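Local coordinates for mutual gliding motility protein C (MglC) (Myxococcus xanthus DK 1622, PDB 7CT3) that is a Roadblock/LC7-domain component of the polarity control system, probably acting in gliding motility, and interacts with its paralog MglB, at residues S9-N12 / G16-A19; V48-L53 / V93-A98; T55-A60 / V79-R84. One frame throughout, in Å; residues are numbered along the deposited sequence.

All three contacts press a helix onto the one antiparallel sheet of this Roadblock/LC7 domain. Interaction 1 comes first along the chain and packs helix 4-13 on strand 17-24. Helix 44-61 then opens interaction 2, which closes 40 residues later on strand 90-97, with interaction 3 (strand 79-87) nested inside that loop. Strands 17-24, 90-97 and 79-87 are successive neighbours in the sheet, joined by backbone bonds. Interactions 2 and 3 share helix 44-61 and have centres about 8 Å apart; interaction 1 lies about 12 and 16 Å from them. The segments of interactions 2 and 3 also touch the second subunit, so helix 44-61 serves both the core and the dimer.

Interaction 1: residues S9-N12 / G16-A19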
# COMPACT_ATOMS: atom_id res chain seq x y z
N SER A 9 -5.99 -17.04 -11.97
CA SER A 9 -4.53 -17.31 -11.96
C SER A 9 -3.88 -16.62 -10.75
O SER A 9 -3.06 -17.26 -10.07
CB SER A 9 -3.88 -16.90 -13.25
OG SER A 9 -2.47 -17.05 -13.17
N VAL A 10 -4.26 -15.36 -10.48
CA VAL A 10 -3.69 -14.59 -9.34
C VAL A 10 -4.04 -15.32 -8.04
O VAL A 10 -3.12 -15.62 -7.26
CB VAL A 10 -4.18 -13.13 -9.32
CG1 VAL A 10 -3.74 -12.41 -8.06
CG2 VAL A 10 -3.72 -12.37 -10.55
N VAL A 11 -5.32 -15.61 -7.82
CA VAL A 11 -5.80 -16.23 -6.55
C VAL A 11 -5.11 -17.59 -6.37
O VAL A 11 -4.69 -17.88 -5.24
CB VAL A 11 -7.34 -16.32 -6.52
CG1 VAL A 11 -7.84 -17.12 -5.33
CG2 VAL A 11 -7.97 -14.94 -6.53
N ASN A 12 -4.97 -18.35 -7.45
CA ASN A 12 -4.36 -19.71 -7.43
C ASN A 12 -2.88 -19.62 -7.01
O ASN A 12 -2.42 -20.53 -6.30
CB ASN A 12 -4.54 -20.44 -8.76
CG ASN A 12 -5.96 -20.93 -9.00
OD1 ASN A 12 -6.78 -20.95 -8.08
ND2 ASN A 12 -6.25 -21.33 -10.22
N GLY A 16 -3.15 -17.32 0.67
CA GLY A 16 -4.00 -16.46 1.51
C GLY A 16 -4.86 -15.49 0.71
O GLY A 16 -5.54 -14.68 1.35
N ALA A 17 -4.85 -15.57 -0.63
CA ALA A 17 -5.66 -14.70 -1.51
C ALA A 17 -7.15 -14.94 -1.23
O ALA A 17 -7.58 -16.11 -1.26
CB ALA A 17 -5.33 -14.97 -2.96
N LEU A 18 -7.90 -13.87 -0.96
CA LEU A 18 -9.37 -13.89 -0.75
C LEU A 18 -10.06 -13.78 -2.11
O LEU A 18 -11.01 -14.53 -2.37
CB LEU A 18 -9.78 -12.72 0.15
CG LEU A 18 -9.70 -12.94 1.66
CD1 LEU A 18 -8.50 -13.78 2.04
CD2 LEU A 18 -9.66 -11.60 2.38
N ALA A 19 -9.61 -12.83 -2.92
CA ALA A 19 -10.29 -12.42 -4.17
C ALA A 19 -9.34 -11.60 -5.03
O ALA A 19 -8.47 -10.89 -4.47
CB ALA A 19 -11.53 -11.64 -3.84
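Two backbone carbonyl groups are the flat surfaces between V11 and its partners A17 and A19. V11 CG2 sits above the plane of the A19 carbonyl, 3.9 Å from A19 C, so a methyl rests on a peptide face. A17 CB comes to the other carbonyl differently: it lies at the flank of the V11 C=O rather than over it, 3.8 Å from V11 O. The two methyl branches of V11 divide the work. With CG1 anti to the backbone N (chi1 172°), this branch lies 4.1 Å from A17 CB, while CG2 lies against the backbone of A19. The unit is a helix folded back on the strand that follows it: helix 4-13 turns within a few residues into strand 17-24, whose start carries a classic beta bulge, L18 and A19 both facing A95 of strand 90-97. Just before the bulge A17 points at the helix, and L18, in it, points away, toward A46 and W47 of helix 44-61. G16 bonds through its backbone to H97, tying the strand start to strand 90-97. V10, beside V11, packs on V108 and T112 of helix 102-117, and V11 itself continues onto C20.

Interaction 2: residues V48-L53 / V93-A98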
# COMPACT_ATOMS: atom_id res chain seq x y z
N VAL A 48 -15.25 -9.71 6.57
CA VAL A 48 -15.88 -8.54 7.26
C VAL A 48 -15.00 -7.31 7.03
O VAL A 48 -15.53 -6.28 6.58
CB VAL A 48 -16.11 -8.83 8.76
CG1 VAL A 48 -16.39 -7.56 9.56
CG2 VAL A 48 -17.22 -9.84 8.95
N GLU A 49 -13.69 -7.40 7.30
CA GLU A 49 -12.76 -6.25 7.15
C GLU A 49 -12.65 -5.87 5.67
O GLU A 49 -12.66 -4.66 5.39
CB GLU A 49 -11.40 -6.56 7.79
CG GLU A 49 -11.50 -6.66 9.30
CD GLU A 49 -10.20 -6.44 10.05
OE1 GLU A 49 -9.15 -6.34 9.39
OE2 GLU A 49 -10.25 -6.39 11.29
N TYR A 50 -12.62 -6.84 4.76
CA TYR A 50 -12.55 -6.57 3.30
C TYR A 50 -13.76 -5.73 2.87
O TYR A 50 -13.58 -4.71 2.19
CB TYR A 50 -12.41 -7.86 2.48
CG TYR A 50 -12.24 -7.64 1.00
CD1 TYR A 50 -11.55 -6.53 0.51
CD2 TYR A 50 -12.75 -8.53 0.08
CE1 TYR A 50 -11.39 -6.32 -0.85
CE2 TYR A 50 -12.60 -8.34 -1.28
CZ TYR A 50 -11.92 -7.23 -1.75
OH TYR A 50 -11.76 -7.02 -3.09
N ALA A 51 -14.97 -6.13 3.28
CA ALA A 51 -16.22 -5.38 3.05
C ALA A 51 -16.05 -3.94 3.57
O ALA A 51 -16.43 -3.01 2.86
CB ALA A 51 -17.38 -6.07 3.71
N ASN A 52 -15.47 -3.78 4.75
CA ASN A 52 -15.33 -2.47 5.43
C ASN A 52 -14.19 -1.64 4.81
O ASN A 52 -14.08 -0.46 5.18
CB ASN A 52 -15.14 -2.65 6.94
CG ASN A 52 -16.39 -3.17 7.61
OD1 ASN A 52 -17.49 -3.04 7.07
ND2 ASN A 52 -16.25 -3.79 8.77
N LEU A 53 -13.38 -2.22 3.92
CA LEU A 53 -12.29 -1.50 3.19
C LEU A 53 -12.79 -0.98 1.84
O LEU A 53 -12.13 -0.10 1.29
CB LEU A 53 -11.09 -2.44 2.97
CG LEU A 53 -10.25 -2.79 4.20
CD1 LEU A 53 -9.18 -3.81 3.83
CD2 LEU A 53 -9.61 -1.56 4.82
N VAL A 93 -7.74 -5.25 -8.26
CA VAL A 93 -7.52 -5.33 -6.79
C VAL A 93 -7.37 -6.79 -6.38
O VAL A 93 -8.24 -7.61 -6.72
CB VAL A 93 -8.63 -4.61 -5.98
CG1 VAL A 93 -10.02 -5.00 -6.41
CG2 VAL A 93 -8.45 -4.82 -4.48
N LEU A 94 -6.27 -7.09 -5.68
CA LEU A 94 -6.04 -8.37 -4.97
C LEU A 94 -6.20 -8.12 -3.47
O LEU A 94 -5.57 -7.18 -2.95
CB LEU A 94 -4.63 -8.87 -5.30
CG LEU A 94 -4.13 -10.04 -4.46
CD1 LEU A 94 -5.01 -11.27 -4.66
CD2 LEU A 94 -2.69 -10.35 -4.81
N ALA A 95 -7.05 -8.92 -2.83
CA ALA A 95 -7.22 -8.95 -1.36
C ALA A 95 -6.68 -10.29 -0.86
O ALA A 95 -7.04 -11.32 -1.47
CB ALA A 95 -8.67 -8.76 -0.98
N LEU A 96 -5.84 -10.27 0.17
CA LEU A 96 -5.38 -11.53 0.81
C LEU A 96 -5.44 -11.38 2.34
O LEU A 96 -5.42 -10.24 2.83
CB LEU A 96 -3.98 -11.89 0.30
CG LEU A 96 -2.87 -10.85 0.48
CD1 LEU A 96 -1.54 -11.54 0.72
CD2 LEU A 96 -2.76 -9.93 -0.72
N HIS A 97 -5.58 -12.50 3.04
CA HIS A 97 -5.48 -12.58 4.52
C HIS A 97 -4.11 -12.04 4.94
O HIS A 97 -3.15 -12.23 4.17
CB HIS A 97 -5.73 -14.03 4.98
CG HIS A 97 -5.84 -14.16 6.46
ND1 HIS A 97 -4.74 -14.24 7.28
CD2 HIS A 97 -6.93 -14.23 7.26
CE1 HIS A 97 -5.14 -14.34 8.53
NE2 HIS A 97 -6.47 -14.35 8.55
N ALA A 98 -4.02 -11.39 6.10
CA ALA A 98 -2.80 -10.72 6.62
C ALA A 98 -1.65 -11.73 6.81
O ALA A 98 -0.49 -11.28 6.83
CB ALA A 98 -3.11 -10.01 7.91
O HOH W 1 -10.68 -8.37 -5.00
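Y50 reaches from helix 44-61 to strand 90-97 and lays its ring against the methyl of A95. From CB, which is directed at the strand, the side chain runs out with CG anti to the backbone N (chi1 -176°), which puts the ring over A95. Beyond CG the ring face covers A95 CB, nearest at CE1 and CZ, both 3.7 Å from that carbon, with CD1 at 3.9 Å. The methyl lies 3.7 Å from the Y50 ring centroid and 14° off the normal, a CH-pi contact over the face, slightly offset toward the CE1-CZ rim. At the tip, Y50 OH passes V93 CG2 at 4.2 Å and meets a water at 2.6 Å. That water donates to V93 O, at 3.1 Å, so the hydroxyl reaches the strand backbone through a single bridge. Replacing the tyrosine by an alanine removes the ring, and is likely to open a gap over A95 and leave the bridging water without its phenolic partner. L57, two turns on in the same helix, packs on the Y50 ring; on the strand, V93 lies against M83 of strand 79-87. Strand 90-97 itself is held between strands 17-24 and 79-87, with A95 bonding to L18 and A19 on one side and L94 to V82 on the other, while L53 of helix 44-61 meets V69 of the second subunit.

Interaction 3: residues T55-A60 / V79-R84; sequences TQLRNA and VLTVMR
T81 OG1 has a polar and an apolar partner: it bonds to the backbone carbonyl O of V74 on strand 71-75, and L57 CD2 presses on it at 3.2 Å, a tight approach. The hydroxyl lies between backbone N and carbonyl carbon (chi1 67°), with the methyl CG2 beside the N, 3.7 Å from L57 CD2; both branches of T81 thus face the same leucine methyl, and the two side chains meet tip to tip. M83, deposited as selenomethionine, crosses L57 obliquely. Bent at chi3 (-85°), its chain curls back so that CE lies 3.6 Å from L57 CD2 while SE rests 3.6 Å from L57 O; A60 CB touches the same CE more loosely. The axes of segments 55-60 and 79-84 pass 10.2 Å apart at a crossing angle of -35°, so helix 44-61 lies roughly along the strand, on the sheet face opposite helix 4-13, as in Roadblock/LC7 domains. V74 also packs on L57 and A60, and F91 on M83. Apolar contact thus carries the interface, and the buried hydroxyl of T81 has its polar need met by V74 of the adjoining strand 71-75, rather than by the helix.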
# COMPACT_ATOMS: atom_id res chain seq x y z
N THR A 55 -15.06 0.98 0.35
CA THR A 55 -15.21 2.45 0.12
C THR A 55 -13.82 3.09 -0.00
O THR A 55 -13.61 3.88 -0.95
CB THR A 55 -16.00 3.13 1.23
OG1 THR A 55 -17.30 2.53 1.25
CG2 THR A 55 -16.14 4.62 1.04
N GLN A 56 -12.93 2.77 0.94
CA GLN A 56 -11.59 3.40 1.07
C GLN A 56 -10.66 2.89 -0.04
O GLN A 56 -9.85 3.70 -0.53
CB GLN A 56 -11.02 3.14 2.47
CG GLN A 56 -11.91 3.67 3.59
CD GLN A 56 -12.46 5.04 3.29
OE1 GLN A 56 -11.73 5.98 2.99
NE2 GLN A 56 -13.78 5.17 3.38
N LEU A 57 -10.77 1.62 -0.44
CA LEU A 57 -10.00 1.06 -1.59
C LEU A 57 -10.24 1.94 -2.82
O LEU A 57 -9.26 2.35 -3.45
CB LEU A 57 -10.43 -0.39 -1.87
CG LEU A 57 -9.96 -1.43 -0.86
CD1 LEU A 57 -10.57 -2.79 -1.16
CD2 LEU A 57 -8.45 -1.52 -0.83
N ARG A 58 -11.50 2.21 -3.15
CA ARG A 58 -11.86 2.97 -4.38
C ARG A 58 -11.35 4.41 -4.24
O ARG A 58 -10.92 4.98 -5.26
CB ARG A 58 -13.36 2.89 -4.66
CG ARG A 58 -13.76 3.35 -6.06
CD ARG A 58 -14.93 4.31 -6.04
NE ARG A 58 -14.58 5.53 -5.32
CZ ARG A 58 -13.98 6.60 -5.85
NH1 ARG A 58 -13.68 6.64 -7.14
NH2 ARG A 58 -13.69 7.63 -5.08
N ASN A 59 -11.39 4.99 -3.04
CA ASN A 59 -10.89 6.36 -2.78
C ASN A 59 -9.38 6.41 -3.06
O ASN A 59 -8.94 7.28 -3.82
CB ASN A 59 -11.19 6.84 -1.36
CG ASN A 59 -12.67 7.11 -1.11
OD1 ASN A 59 -13.45 7.27 -2.05
ND2 ASN A 59 -13.05 7.15 0.15
N ALA A 60 -8.60 5.50 -2.45
CA ALA A 60 -7.13 5.44 -2.59
C ALA A 60 -6.76 5.07 -4.03
O ALA A 60 -5.74 5.59 -4.54
CB ALA A 60 -6.55 4.46 -1.60
N VAL A 79 -6.62 -7.98 6.65
CA VAL A 79 -6.69 -8.01 5.16
C VAL A 79 -5.66 -7.04 4.58
O VAL A 79 -5.59 -5.90 5.06
CB VAL A 79 -8.09 -7.68 4.63
CG1 VAL A 79 -8.14 -7.71 3.11
CG2 VAL A 79 -9.14 -8.60 5.21
N LEU A 80 -4.92 -7.51 3.58
CA LEU A 80 -3.99 -6.69 2.77
C LEU A 80 -4.56 -6.59 1.36
O LEU A 80 -5.18 -7.58 0.90
CB LEU A 80 -2.61 -7.34 2.76
CG LEU A 80 -2.10 -7.85 4.10
CD1 LEU A 80 -0.75 -8.52 3.94
CD2 LEU A 80 -2.02 -6.73 5.13
N THR A 81 -4.39 -5.45 0.71
CA THR A 81 -4.81 -5.24 -0.70
C THR A 81 -3.64 -4.70 -1.51
O THR A 81 -2.75 -4.04 -0.92
CB THR A 81 -6.05 -4.35 -0.81
OG1 THR A 81 -5.71 -3.03 -0.40
CG2 THR A 81 -7.22 -4.88 -0.01
N VAL A 82 -3.65 -5.02 -2.80
CA VAL A 82 -2.73 -4.48 -3.83
C VAL A 82 -3.60 -4.11 -5.02
O VAL A 82 -4.42 -4.92 -5.44
CB VAL A 82 -1.67 -5.51 -4.26
CG1 VAL A 82 -0.60 -4.86 -5.12
CG2 VAL A 82 -1.05 -6.23 -3.08
N MSE A 83 -3.39 -2.90 -5.55
CA MSE A 83 -4.19 -2.40 -6.66
C MSE A 83 -3.27 -1.81 -7.72
O MSE A 83 -2.28 -1.16 -7.39
CB MSE A 83 -5.17 -1.34 -6.16
CG MSE A 83 -6.21 -1.86 -5.22
SE MSE A 83 -7.21 -0.37 -4.48
CE MSE A 83 -6.11 0.21 -2.96
N ARG A 84 -3.64 -2.04 -8.99
CA ARG A 84 -2.95 -1.47 -10.14
C ARG A 84 -3.99 -0.97 -11.15
O ARG A 84 -5.12 -1.50 -11.17
CB ARG A 84 -2.03 -2.49 -10.81
CG ARG A 84 -0.80 -2.84 -9.99
CD ARG A 84 0.21 -3.69 -10.74
NE ARG A 84 1.46 -3.64 -10.01
CZ ARG A 84 2.49 -2.84 -10.28
NH1 ARG A 84 2.48 -2.03 -11.32
NH2 ARG A 84 3.55 -2.88 -9.50